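Local atomic coordinates of hypothetical protein (Clostridium sporogenes ATCC 15579, PDB entry 4QRK), a protein that is of unknown function but is a right-handed beta-helix protein putatively involved in cell adhesion. Residues A[25-30]-A[103-108]; A[114-119]-A[135-140]; A[123-128]-A[148-153]; A[168-173]-A[206-211]. All coordinates share one frame; numbering follows the deposited sequence. Where two conformers were deposited one is given.

Interaction 1: A[25-30]-A[103-108]; sequences TKLNLN and TEIKLS
Thr25 and Glu104 begin the parallel ladder that ties strand 25-30 to strand 103-108. Thr25 O accepts from Glu104 N at 2.9 Å, Leu27 N donates to Glu104 O, Leu27 O accepts from Lys106 N at 2.8 Å, and Leu29 repeats the pattern with Lys106 O and Ser108 N. All five bonds are nearly straight, the last at 179°, and CA-H...O contacts fill in between, such as Thr103 CA to Thr25 O at 3.4 Å.

On the outer face, Lys26 and Glu104 run side by side. With CG lying beside the backbone N in both residues (chi1 -68° in each), the two chains leave the sheet together, and Glu104 OE1 meets Lys26 CE at 3.4 Å; the ion pair to Lys26 NZ is long, at 3.9 Å. The other carboxylate oxygen, OE2, makes a salt bridge to Lys24. One step along, Asn28 OD1 rests against the methylene Lys106 CD at 3.6 Å, whereas the amide of Asn30 turns to Ser75 for its hydrogen bond.

The opposite face is largely apolar, with a threonine pair at its start. Leu27 CD2 approaches Ile105 CG2 at 4.2 Å; both residues pack on Leu97 and Leu29 packs on Ile95, while Leu107 touches Val128.

Chemically, the backbone carries the pairing, while charged and amide groups clothe the outer face and aliphatic groups fill the inside of the beta-helix.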
loop_
_atom_site.group_PDB
_atom_site.type_symbol
_atom_site.label_atom_id
_atom_site.label_comp_id
_atom_site.label_asym_id
_atom_site.label_seq_id
_atom_site.Cartn_x
_atom_site.Cartn_y
_atom_site.Cartn_z
ATOM N N THR A 25 0.205 -7.844 12.676
ATOM C CA THR A 25 1.186 -7.891 11.577
ATOM C C THR A 25 1.713 -6.479 11.304
ATOM O O THR A 25 0.935 -5.535 11.133
ATOM C CB THR A 25 0.565 -8.381 10.259
ATOM O OG1 THR A 25 0.133 -9.730 10.395
ATOM C CG2 THR A 25 1.576 -8.330 9.129
ATOM N N LYS A 26 3.034 -6.347 11.254
ATOM C CA LYS A 26 3.678 -5.118 10.781
ATOM C C LYS A 26 4.492 -5.478 9.534
ATOM O O LYS A 26 5.540 -6.091 9.626
ATOM C CB LYS A 26 4.576 -4.516 11.855
ATOM C CG LYS A 26 3.834 -3.970 13.063
ATOM C CD LYS A 26 4.751 -3.083 13.931
ATOM C CE LYS A 26 3.975 -2.349 15.032
ATOM N NZ LYS A 26 4.786 -1.264 15.667
ATOM N N LEU A 27 3.942 -5.145 8.379
ATOM C CA LEU A 27 4.511 -5.523 7.093
ATOM C C LEU A 27 5.331 -4.357 6.574
ATOM O O LEU A 27 4.868 -3.202 6.528
ATOM C CB LEU A 27 3.406 -5.899 6.107
ATOM C CG LEU A 27 3.795 -6.266 4.672
ATOM C CD1 LEU A 27 4.628 -7.485 4.679
ATOM C CD2 LEU A 27 2.561 -6.480 3.775
ATOM N N ASN A 28 6.580 -4.648 6.233
ATOM C CA ASN A 28 7.472 -3.620 5.749
ATOM C C ASN A 28 8.048 -4.085 4.433
ATOM O O ASN A 28 8.707 -5.120 4.368
ATOM C CB ASN A 28 8.537 -3.291 6.807
ATOM C CG ASN A 28 9.530 -2.220 6.326
ATOM O OD1 ASN A 28 9.146 -1.262 5.678
ATOM N ND2 ASN A 28 10.803 -2.396 6.644
ATOM N N LEU A 29 7.734 -3.354 3.362
ATOM C CA LEU A 29 8.110 -3.761 2.000
ATOM C C LEU A 29 9.070 -2.739 1.353
ATOM O O LEU A 29 8.821 -1.531 1.351
ATOM C CB LEU A 29 6.866 -3.935 1.125
ATOM C CG LEU A 29 5.832 -4.975 1.558
ATOM C CD1 LEU A 29 4.579 -4.995 0.692
ATOM C CD2 LEU A 29 6.388 -6.382 1.556
ATOM N N ASN A 30 10.193 -3.226 0.846
ATOM C CA ASN A 30 11.157 -2.378 0.128
ATOM C C ASN A 30 11.337 -2.909 -1.246
ATOM O O ASN A 30 11.876 -3.989 -1.405
ATOM C CB ASN A 30 12.502 -2.368 0.827
ATOM C CG ASN A 30 12.377 -1.927 2.230
ATOM O OD1 ASN A 30 12.031 -0.784 2.481
ATOM N ND2 ASN A 30 12.625 -2.827 3.169
ATOM N N THR A 103 -3.367 -5.081 11.196
ATOM C CA THR A 103 -2.259 -4.964 10.251
ATOM C C THR A 103 -1.832 -3.521 9.992
ATOM O O THR A 103 -2.661 -2.647 9.785
ATOM C CB THR A 103 -2.663 -5.590 8.889
ATOM O OG1 THR A 103 -2.917 -6.985 9.068
ATOM C CG2 THR A 103 -1.559 -5.447 7.857
ATOM N N GLU A 104 -0.524 -3.297 10.031
ATOM C CA GLU A 104 0.093 -2.040 9.615
ATOM C C GLU A 104 0.974 -2.371 8.450
ATOM O O GLU A 104 1.597 -3.440 8.437
ATOM C CB GLU A 104 0.943 -1.483 10.743
ATOM C CG GLU A 104 0.132 -1.033 11.928
ATOM C CD GLU A 104 1.031 -0.544 13.072
ATOM O OE1 GLU A 104 2.256 -0.369 12.837
ATOM O OE2 GLU A 104 0.504 -0.341 14.194
ATOM N N ILE A 105 0.993 -1.490 7.456
ATOM C CA ILE A 105 1.750 -1.741 6.221
ATOM C C ILE A 105 2.579 -0.518 5.916
ATOM O O ILE A 105 2.064 0.581 5.903
ATOM C CB ILE A 105 0.833 -2.068 5.002
ATOM C CG1 ILE A 105 0.001 -3.309 5.280
ATOM C CG2 ILE A 105 1.667 -2.350 3.754
ATOM C CD1 ILE A 105 -1.093 -3.551 4.251
ATOM N N LYS A 106 3.866 -0.726 5.691
ATOM C CA LYS A 106 4.742 0.312 5.254
ATOM C C LYS A 106 5.403 -0.130 3.962
ATOM O O LYS A 106 5.922 -1.246 3.860
ATOM C CB LYS A 106 5.789 0.620 6.324
ATOM C CG LYS A 106 6.748 1.690 5.869
ATOM C CD LYS A 106 7.918 1.923 6.824
ATOM C CE LYS A 106 8.650 3.221 6.422
ATOM N NZ LYS A 106 8.920 3.306 4.945
ATOM N N LEU A 107 5.327 0.738 2.964
ATOM C CA LEU A 107 5.862 0.469 1.632
ATOM C C LEU A 107 6.783 1.578 1.137
ATOM O O LEU A 107 6.390 2.735 1.086
ATOM C CB LEU A 107 4.718 0.344 0.640
ATOM C CG LEU A 107 3.534 -0.471 1.131
ATOM C CD1 LEU A 107 2.429 -0.459 0.141
ATOM C CD2 LEU A 107 3.987 -1.871 1.308
ATOM N N SER A 108 7.978 1.197 0.731
ATOM C CA SER A 108 8.872 2.073 0.006
ATOM C C SER A 108 9.086 1.459 -1.370
ATOM O O SER A 108 9.724 0.407 -1.497
ATOM C CB SER A 108 10.201 2.188 0.750
ATOM O OG SER A 108 11.064 3.063 0.071
#

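Interaction 2: A[114-119]-A[135-140]; sequences FKADLS and VDLDIS
Phe114 and Leu137 meet on the interior face of two parallel strands, 114-117 and 135-138. Leu137 CD2 reaches obliquely to the ring, 3.5 Å from Phe114 CE2, and the same methyl lies 3.6 Å from Ala116 CB, so one branch of the leucine bridges two residues of the partner strand. The ring, carried inward with CG anti to the backbone N (chi1 173°), also has Val135 CG1 at 4.0 Å from its CD2. Beyond the strand ends, Leu118 CD1 continues the apolar row against Ile139 CG2.

The backbones hold this row in register: Asp136 N donates to Phe114 O, Ala116 N to Asp136 O, Asp138 N to Ala116 O at 2.8 Å, and Leu118 N to Asp138 O. A water on the outer face joins three groups, giving protons to Phe114 O and to Asp136 OD1 (2.5 Å) and accepting from Lys115 NZ; it thereby links a lysine and an aspartate that do not touch directly.

Each segment then leaves its strand through an Asx turn. Asp117 OD1 accepts from Ser119 N, which comes from above the carboxylate plane, and from Ser119 OG at 2.6 Å on the syn lone pair. Asp138 OD1 also takes Ser140 OG on its syn lone pair, but Ser140 N meets it nearly along the C-O bond. The carboxylates of Asp117 and Asp138 lie side by side, planes 38° apart, and the pairing of Asp138 OD2 with Lys220 probably offsets part of their mutual repulsion.

Flanked in the sheet by strands 35-42 and 157-162, the pair packs its inner face on strands 103-110 and 123-130.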
loop_
_atom_site.group_PDB
_atom_site.type_symbol
_atom_site.label_atom_id
_atom_site.label_comp_id
_atom_site.label_asym_id
_atom_site.label_seq_id
_atom_site.Cartn_x
_atom_site.Cartn_y
_atom_site.Cartn_z
ATOM N N PHE A 114 2.037 -0.055 -8.131
ATOM C CA PHE A 114 1.573 -0.649 -6.880
ATOM C C PHE A 114 0.041 -0.691 -6.895
ATOM O O PHE A 114 -0.625 0.341 -7.062
ATOM C CB PHE A 114 2.057 0.172 -5.704
ATOM C CG PHE A 114 1.485 -0.268 -4.366
ATOM C CD1 PHE A 114 1.451 -1.604 -4.011
ATOM C CD2 PHE A 114 0.984 0.661 -3.474
ATOM C CE1 PHE A 114 0.911 -2.013 -2.795
ATOM C CE2 PHE A 114 0.451 0.262 -2.253
ATOM C CZ PHE A 114 0.404 -1.071 -1.919
ATOM N N LYS A 115 -0.499 -1.880 -6.722
ATOM C CA LYS A 115 -1.943 -2.091 -6.687
ATOM C C LYS A 115 -2.286 -2.896 -5.457
ATOM O O LYS A 115 -1.671 -3.939 -5.162
ATOM C CB LYS A 115 -2.405 -2.844 -7.932
ATOM C CG LYS A 115 -2.193 -2.142 -9.257
ATOM C CD LYS A 115 -2.950 -2.926 -10.341
ATOM C CE LYS A 115 -2.514 -2.636 -11.768
ATOM N NZ LYS A 115 -1.969 -1.267 -11.968
ATOM N N ALA A 116 -3.258 -2.407 -4.703
ATOM C CA ALA A 116 -3.646 -3.100 -3.482
ATOM C C ALA A 116 -5.127 -2.993 -3.165
ATOM O O ALA A 116 -5.721 -1.905 -3.183
ATOM C CB ALA A 116 -2.824 -2.611 -2.250
ATOM N N ASP A 117 -5.698 -4.147 -2.871
ATOM C CA ASP A 117 -7.025 -4.217 -2.315
ATOM C C ASP A 117 -6.873 -4.475 -0.865
ATOM O O ASP A 117 -6.554 -5.594 -0.456
ATOM C CB ASP A 117 -7.840 -5.344 -2.918
ATOM C CG ASP A 117 -9.250 -5.428 -2.302
ATOM O OD1 ASP A 117 -9.687 -4.459 -1.652
ATOM O OD2 ASP A 117 -9.902 -6.480 -2.432
ATOM N N LEU A 118 -7.134 -3.448 -0.056
ATOM C CA LEU A 118 -7.030 -3.582 1.391
ATOM C C LEU A 118 -8.402 -3.450 2.039
ATOM O O LEU A 118 -8.509 -3.288 3.239
ATOM C CB LEU A 118 -6.101 -2.515 1.969
ATOM C CG LEU A 118 -4.670 -2.453 1.413
ATOM C CD1 LEU A 118 -3.892 -1.260 1.939
ATOM C CD2 LEU A 118 -3.875 -3.774 1.606
ATOM N N SER A 119 -9.451 -3.573 1.252
ATOM C CA SER A 119 -10.810 -3.420 1.766
ATOM C C SER A 119 -11.216 -4.542 2.687
ATOM O O SER A 119 -12.112 -4.371 3.447
ATOM C CB SER A 119 -11.819 -3.330 0.635
ATOM O OG SER A 119 -11.772 -4.495 -0.184
ATOM N N VAL A 135 0.174 4.389 -7.988
ATOM C CA VAL A 135 -0.414 3.763 -6.823
ATOM C C VAL A 135 -1.930 3.679 -7.040
ATOM O O VAL A 135 -2.567 4.688 -7.356
ATOM C CB VAL A 135 -0.177 4.601 -5.566
ATOM C CG1 VAL A 135 -0.947 4.039 -4.387
ATOM C CG2 VAL A 135 1.281 4.669 -5.239
ATOM N N ASP A 136 -2.502 2.491 -6.880
ATOM C CA ASP A 136 -3.984 2.309 -6.934
ATOM C C ASP A 136 -4.388 1.478 -5.744
ATOM O O ASP A 136 -3.970 0.307 -5.630
ATOM C CB ASP A 136 -4.444 1.593 -8.219
ATOM C CG ASP A 136 -4.224 2.416 -9.476
ATOM O OD1 ASP A 136 -3.101 2.387 -10.031
ATOM O OD2 ASP A 136 -5.193 3.061 -9.935
ATOM N N LEU A 137 -5.178 2.060 -4.845
ATOM C CA LEU A 137 -5.468 1.464 -3.561
ATOM C C LEU A 137 -6.930 1.476 -3.269
ATOM O O LEU A 137 -7.583 2.543 -3.366
ATOM C CB LEU A 137 -4.833 2.280 -2.436
ATOM C CG LEU A 137 -3.360 2.312 -2.170
ATOM C CD1 LEU A 137 -3.095 3.351 -1.098
ATOM C CD2 LEU A 137 -2.968 0.932 -1.710
ATOM N N ASP A 138 -7.446 0.309 -2.921
ATOM C CA ASP A 138 -8.807 0.182 -2.464
ATOM C C ASP A 138 -8.725 0.066 -0.967
ATOM O O ASP A 138 -8.295 -0.938 -0.414
ATOM C CB ASP A 138 -9.509 -1.019 -3.072
ATOM C CG ASP A 138 -10.985 -1.060 -2.728
ATOM O OD1 ASP A 138 -11.380 -0.505 -1.657
ATOM O OD2 ASP A 138 -11.750 -1.642 -3.529
ATOM N N ILE A 139 -9.117 1.133 -0.303
ATOM C CA ILE A 139 -9.221 1.104 1.151
ATOM C C ILE A 139 -10.644 1.471 1.520
ATOM O O ILE A 139 -10.882 2.312 2.369
ATOM C CB ILE A 139 -8.208 2.024 1.841
ATOM C CG1 ILE A 139 -8.151 3.361 1.154
ATOM C CG2 ILE A 139 -6.813 1.461 1.736
ATOM C CD1 ILE A 139 -7.434 4.433 1.996
ATOM N N SER A 140 -11.591 0.764 0.916
ATOM C CA SER A 140 -13.014 1.076 1.057
ATOM C C SER A 140 -13.723 0.113 2.025
ATOM O O SER A 140 -14.927 -0.014 2.025
ATOM C CB SER A 140 -13.695 1.069 -0.332
ATOM O OG SER A 140 -13.761 -0.250 -0.896
HETATM O O HOH W 1 -1.038 0.976 -10.049
#

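Interaction 3: A[123-128]-A[148-153]; sequences LKELNV and KVNIEG. With CA (calcium ion), chain B.
Asn150 N donates to Leu126 O at 2.8 Å, joining strands 123-128 and 148-153, and the side chain of the same asparagine adds a second link: Asn127 OD1 accepts from Asn150 ND2 at 2.9 Å. The two amides form a side-by-side asparagine pair on the outer face, their planes 22° apart, and the donor sits above the carbonyl plane of Asn127, 35° out of it. The other end of the same amide is fixed as well: Asn127 ND2 donates to Glu125 OE2 at 3.0 Å, with the carboxylate oxygen in the amide plane. Held at both its oxygen and its nitrogen, the Asn127 amide has little freedom to flip. Its CG lies beside the backbone N (chi1 -74°), and Asn150 takes the same rotamer, which points the two amides the same way.

Beneath the side chains runs an unbroken parallel ladder, in which Lys148 N, Leu126 N, Val128 N and Glu152 N also each find a carbonyl across the gap. Stacking of equivalent residues on successive strands is characteristic of the right-handed beta-helix, and the inward face follows it too: Leu126 CD2 meets Val149 CG1 at 4.1 Å and Val128 CB lies 4.3 Å from Ile151 CG1. Leu137, from the facing sheet, touches both Leu126 and Ile151.

At the far end, the extended Glu152 chain carries its carboxylate out to a calcium ion, bound through both oxygens, OE1 at 2.7 Å and OE2 at 2.9 Å. Four waters and one further atom complete the ligands seen around the calcium, the nearest water oxygen being 2.4 Å from it.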
loop_
_atom_site.group_PDB
_atom_site.type_symbol
_atom_site.label_atom_id
_atom_site.label_comp_id
_atom_site.label_asym_id
_atom_site.label_seq_id
_atom_site.Cartn_x
_atom_site.Cartn_y
_atom_site.Cartn_z
ATOM N N LEU A 123 -7.146 -3.254 8.701
ATOM C CA LEU A 123 -6.076 -2.300 8.525
ATOM C C LEU A 123 -6.044 -1.275 9.653
ATOM O O LEU A 123 -7.079 -0.722 10.022
ATOM C CB LEU A 123 -6.266 -1.614 7.183
ATOM C CG LEU A 123 -5.181 -0.666 6.723
ATOM C CD1 LEU A 123 -3.874 -1.425 6.547
ATOM C CD2 LEU A 123 -5.637 0.056 5.422
ATOM N N LYS A 124 -4.851 -0.983 10.172
ATOM C CA LYS A 124 -4.699 0.103 11.156
ATOM C C LYS A 124 -3.929 1.281 10.550
ATOM O O LYS A 124 -4.241 2.435 10.789
ATOM C CB LYS A 124 -3.938 -0.356 12.405
ATOM C CG LYS A 124 -4.464 -1.621 13.060
ATOM C CD LYS A 124 -5.871 -1.476 13.620
ATOM C CE LYS A 124 -6.598 -2.815 13.549
ATOM N NZ LYS A 124 -7.791 -2.934 14.432
ATOM N N GLU A 125 -2.876 0.992 9.814
ATOM C CA GLU A 125 -2.084 2.083 9.299
ATOM C C GLU A 125 -1.443 1.660 8.018
ATOM O O GLU A 125 -1.079 0.494 7.858
ATOM C CB GLU A 125 -1.036 2.550 10.330
ATOM C CG GLU A 125 -0.212 3.727 9.827
ATOM C CD GLU A 125 0.521 4.465 10.949
ATOM O OE1 GLU A 125 0.352 4.060 12.121
ATOM O OE2 GLU A 125 1.260 5.438 10.643
ATOM N N LEU A 126 -1.340 2.612 7.098
ATOM C CA LEU A 126 -0.681 2.406 5.820
ATOM C C LEU A 126 0.176 3.611 5.530
ATOM O O LEU A 126 -0.301 4.737 5.631
ATOM C CB LEU A 126 -1.696 2.286 4.713
ATOM C CG LEU A 126 -1.140 2.148 3.294
ATOM C CD1 LEU A 126 -0.404 0.824 3.104
ATOM C CD2 LEU A 126 -2.272 2.281 2.268
ATOM N N ASN A 127 1.449 3.358 5.251
ATOM C CA ASN A 127 2.389 4.363 4.807
ATOM C C ASN A 127 3.009 3.918 3.505
ATOM O O ASN A 127 3.613 2.837 3.434
ATOM C CB ASN A 127 3.501 4.568 5.847
ATOM C CG ASN A 127 3.011 5.336 7.042
ATOM O OD1 ASN A 127 2.895 6.560 6.995
ATOM N ND2 ASN A 127 2.645 4.621 8.094
ATOM N N VAL A 128 2.870 4.744 2.475
ATOM C CA VAL A 128 3.404 4.416 1.149
ATOM C C VAL A 128 4.282 5.534 0.672
ATOM O O VAL A 128 3.841 6.678 0.661
ATOM C CB VAL A 128 2.248 4.286 0.128
ATOM C CG1 VAL A 128 2.766 4.048 -1.260
ATOM C CG2 VAL A 128 1.346 3.136 0.507
ATOM N N LYS A 148 -5.151 5.287 9.719
ATOM C CA LYS A 148 -4.276 6.366 9.309
ATOM C C LYS A 148 -3.627 5.945 7.997
ATOM O O LYS A 148 -3.049 4.879 7.919
ATOM C CB LYS A 148 -3.221 6.578 10.406
ATOM C CG LYS A 148 -2.459 7.854 10.317
ATOM C CD LYS A 148 -2.664 8.705 11.572
ATOM C CE LYS A 148 -2.183 10.161 11.382
ATOM N NZ LYS A 148 -3.081 10.996 10.497
ATOM N N VAL A 149 -3.757 6.767 6.964
ATOM C CA VAL A 149 -3.146 6.498 5.675
ATOM C C VAL A 149 -2.292 7.665 5.233
ATOM O O VAL A 149 -2.770 8.792 5.153
ATOM C CB VAL A 149 -4.203 6.214 4.598
ATOM C CG1 VAL A 149 -3.562 6.006 3.229
ATOM C CG2 VAL A 149 -5.024 4.999 4.981
ATOM N N ASN A 150 -1.028 7.389 4.939
ATOM C CA ASN A 150 -0.108 8.416 4.429
ATOM C C ASN A 150 0.484 7.970 3.104
ATOM O O ASN A 150 1.099 6.904 3.029
ATOM C CB ASN A 150 1.017 8.696 5.439
ATOM C CG ASN A 150 0.472 9.082 6.834
ATOM O OD1 ASN A 150 -0.128 10.143 6.992
ATOM N ND2 ASN A 150 0.646 8.200 7.827
ATOM N N ILE A 151 0.304 8.784 2.058
ATOM C CA ILE A 151 0.826 8.418 0.727
ATOM C C ILE A 151 1.667 9.560 0.173
ATOM O O ILE A 151 1.239 10.699 0.125
ATOM C CB ILE A 151 -0.328 8.111 -0.269
ATOM C CG1 ILE A 151 -1.182 6.946 0.230
ATOM C CG2 ILE A 151 0.230 7.731 -1.593
ATOM C CD1 ILE A 151 -2.523 6.853 -0.401
ATOM N N GLU A 152 2.882 9.247 -0.229
ATOM C CA GLU A 152 3.765 10.273 -0.749
ATOM C C GLU A 152 4.425 9.770 -2.044
ATOM O O GLU A 152 5.097 8.731 -2.049
ATOM C CB GLU A 152 4.776 10.643 0.339
ATOM C CG GLU A 152 5.683 11.781 -0.054
ATOM C CD GLU A 152 6.658 12.165 1.038
ATOM O OE1 GLU A 152 6.803 11.387 2.020
ATOM O OE2 GLU A 152 7.274 13.253 0.900
ATOM N N GLY A 153 4.207 10.507 -3.135
ATOM C CA GLY A 153 4.674 10.135 -4.451
ATOM C C GLY A 153 5.540 11.235 -5.028
ATOM O O GLY A 153 5.345 12.411 -4.747
HETATM CA CA CA B . 8.662 12.848 3.405
HETATM O O HOH W 2 11.073 13.416 4.022
HETATM O O HOH W 3 7.431 12.891 5.406
HETATM O O HOH W 4 6.437 14.442 3.574
HETATM O O HOH W 5 9.311 15.171 2.452
#

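Interaction 4: A[168-173]-A[206-211]; sequences VKIKAE and VNIEAG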
loop_
_atom_site.group_PDB
_atom_site.type_symbol
_atom_site.label_atom_id
_atom_site.label_comp_id
_atom_site.label_asym_id
_atom_site.label_seq_id
_atom_site.Cartn_x
_atom_site.Cartn_y
_atom_site.Cartn_z
ATOM N N VAL A 168 -14.395 9.779 6.369
ATOM C CA VAL A 168 -13.117 9.961 5.719
ATOM C C VAL A 168 -12.772 11.453 5.594
ATOM O O VAL A 168 -13.615 12.295 5.222
ATOM C CB VAL A 168 -13.159 9.313 4.296
ATOM C CG1 VAL A 168 -11.883 9.513 3.579
ATOM C CG2 VAL A 168 -13.441 7.846 4.398
ATOM N N LYS A 169 -11.536 11.778 5.949
ATOM C CA LYS A 169 -10.982 13.097 5.694
ATOM C C LYS A 169 -9.657 12.935 5.014
ATOM O O LYS A 169 -8.812 12.181 5.496
ATOM C CB LYS A 169 -10.825 13.865 7.012
ATOM C CG LYS A 169 -10.280 15.272 6.893
ATOM C CD LYS A 169 -10.386 15.927 8.263
ATOM C CE LYS A 169 -9.926 17.359 8.327
ATOM N NZ LYS A 169 -10.388 17.979 9.627
ATOM N N ILE A 170 -9.477 13.652 3.904
ATOM C CA ILE A 170 -8.275 13.543 3.066
ATOM C C ILE A 170 -7.642 14.909 2.922
ATOM O O ILE A 170 -8.296 15.869 2.488
ATOM C CB ILE A 170 -8.581 13.087 1.631
ATOM C CG1 ILE A 170 -9.364 11.778 1.632
ATOM C CG2 ILE A 170 -7.259 12.899 0.805
ATOM C CD1 ILE A 170 -10.767 11.956 1.217
ATOM N N LYS A 171 -6.386 15.016 3.305
ATOM C CA LYS A 171 -5.590 16.186 2.938
ATOM C C LYS A 171 -4.801 15.815 1.700
ATOM O O LYS A 171 -3.977 14.911 1.734
ATOM C CB LYS A 171 -4.692 16.625 4.102
ATOM C CG LYS A 171 -3.814 17.842 3.788
ATOM C CD LYS A 171 -3.042 18.302 5.028
ATOM C CE LYS A 171 -2.405 19.680 4.830
ATOM N NZ LYS A 171 -2.035 20.346 6.125
ATOM N N ALA A 172 -5.083 16.488 0.586
ATOM C CA ALA A 172 -4.444 16.131 -0.684
ATOM C C ALA A 172 -3.690 17.326 -1.225
ATOM O O ALA A 172 -4.289 18.370 -1.536
ATOM C CB ALA A 172 -5.445 15.646 -1.698
ATOM N N GLU A 173 -2.370 17.137 -1.311
ATOM C CA GLU A 173 -1.434 18.154 -1.765
ATOM C C GLU A 173 -0.635 17.707 -2.985
ATOM O O GLU A 173 -0.055 16.612 -3.017
ATOM C CB GLU A 173 -0.486 18.488 -0.626
ATOM C CG GLU A 173 -1.159 19.356 0.420
ATOM C CD GLU A 173 -0.442 19.358 1.739
ATOM O OE1 GLU A 173 0.184 18.326 2.093
ATOM O OE2 GLU A 173 -0.522 20.397 2.426
ATOM N N VAL A 206 -6.568 10.547 5.883
ATOM C CA VAL A 206 -5.688 10.274 4.745
ATOM C C VAL A 206 -4.893 11.515 4.392
ATOM O O VAL A 206 -5.459 12.585 4.181
ATOM C CB VAL A 206 -6.515 9.800 3.517
ATOM C CG1 VAL A 206 -5.607 9.391 2.407
ATOM C CG2 VAL A 206 -7.402 8.624 3.872
ATOM N N ASN A 207 -3.574 11.390 4.378
ATOM C CA ASN A 207 -2.710 12.408 3.825
ATOM C C ASN A 207 -2.089 11.897 2.523
ATOM O O ASN A 207 -1.497 10.823 2.513
ATOM C CB ASN A 207 -1.661 12.787 4.868
ATOM C CG ASN A 207 -2.267 13.533 6.044
ATOM O OD1 ASN A 207 -2.739 12.934 7.013
ATOM N ND2 ASN A 207 -2.280 14.848 5.947
ATOM N N ILE A 208 -2.261 12.647 1.432
ATOM C CA ILE A 208 -1.701 12.245 0.128
ATOM C C ILE A 208 -0.925 13.413 -0.427
ATOM O O ILE A 208 -1.437 14.534 -0.469
ATOM C CB ILE A 208 -2.769 11.911 -0.941
ATOM C CG1 ILE A 208 -3.790 10.915 -0.409
ATOM C CG2 ILE A 208 -2.084 11.268 -2.193
ATOM C CD1 ILE A 208 -4.909 10.585 -1.383
ATOM N N GLU A 209 0.310 13.152 -0.824
ATOM C CA GLU A 209 1.165 14.180 -1.395
ATOM C C GLU A 209 1.675 13.635 -2.710
ATOM O O GLU A 209 2.105 12.476 -2.796
ATOM C CB GLU A 209 2.376 14.470 -0.504
ATOM C CG GLU A 209 2.066 15.031 0.883
ATOM C CD GLU A 209 3.342 15.251 1.713
ATOM O OE1 GLU A 209 3.983 14.259 2.128
ATOM O OE2 GLU A 209 3.712 16.422 1.935
ATOM N N ALA A 210 1.646 14.464 -3.730
ATOM C CA ALA A 210 2.209 14.080 -5.024
ATOM C C ALA A 210 3.063 15.228 -5.514
ATOM O O ALA A 210 2.630 16.360 -5.528
ATOM C CB ALA A 210 1.109 13.775 -6.030
ATOM N N GLY A 211 4.276 14.944 -5.931
ATOM C CA GLY A 211 5.118 16.001 -6.491
ATOM C C GLY A 211 4.564 16.460 -7.825
ATOM O O GLY A 211 4.080 17.570 -7.969
#
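Lys169 and Val206 open a run of five backbone hydrogen bonds between strands 168-173 and 206-210. Val206 N donates to Lys169 O and Val206 O accepts from Lys171 N at 2.7 Å; the series continues with Ile208 N to Lys171 O, Glu173 N to Ile208 O, and Ala210 N to Glu173 O. The strands run parallel, their axes crossing at -17°. Among the CA-H...O contacts, that from Ile170 CA to Val206 O is 3.2 Å.

The apolar contacts all lie on one face. Ile170 CG1 packs on Val206 CB at 3.9 Å, and Ile170 CG2, set anti to the backbone N by the chi1 of -55°, turns to Ile208 CD1 at 4.0 Å. One isoleucine thus spans two partners. This aliphatic stack lines the interior of the beta-helix, where Leu162 covers Ile170 and Val206 while Ile215 and Ile217 of strand 215-219 close over Ile208.

Polar and charged groups occupy the other face. In one of two conformers of Asn207, and so doubtfully, its ND2 lies against the aliphatic part of Lys171, 3.5 Å from the lysine CB. Lys171 is extended, and its NZ forms a long ion pair of 4.0 Å with Glu173 OE2 in its own strand. Glu173 and Glu209 run side by side with carboxylate planes 35° apart and OE1 of the first 4.0 Å from OE2 of the second; this like-charge approach is probably eased by that lysine.

In the fold
Interactions 1, 3 and 4 lie along one sheet of the beta-helix, and interaction 2 lies on the sheet facing it. Strands 103-110 and 123-130 are neighbours, so Leu107 N reaches Asn127 O at 2.7 Å between interactions 1 and 3; likewise Ile151 N reaches Asn207 O at 2.8 Å between interactions 3 and 4. Interaction 2 packs across the interior on both 1 and 3: Ile105 CD1 meets Leu118 CD2 at 3.8 Å, and Leu137 CD1 meets Ile151 CD1 at 3.6 Å. Interactions 1 and 4 are about 19 Å apart between centres. Calcium, bound by Glu152 of interaction 3, also lies about 5 Å from the Glu209 side chain of interaction 4.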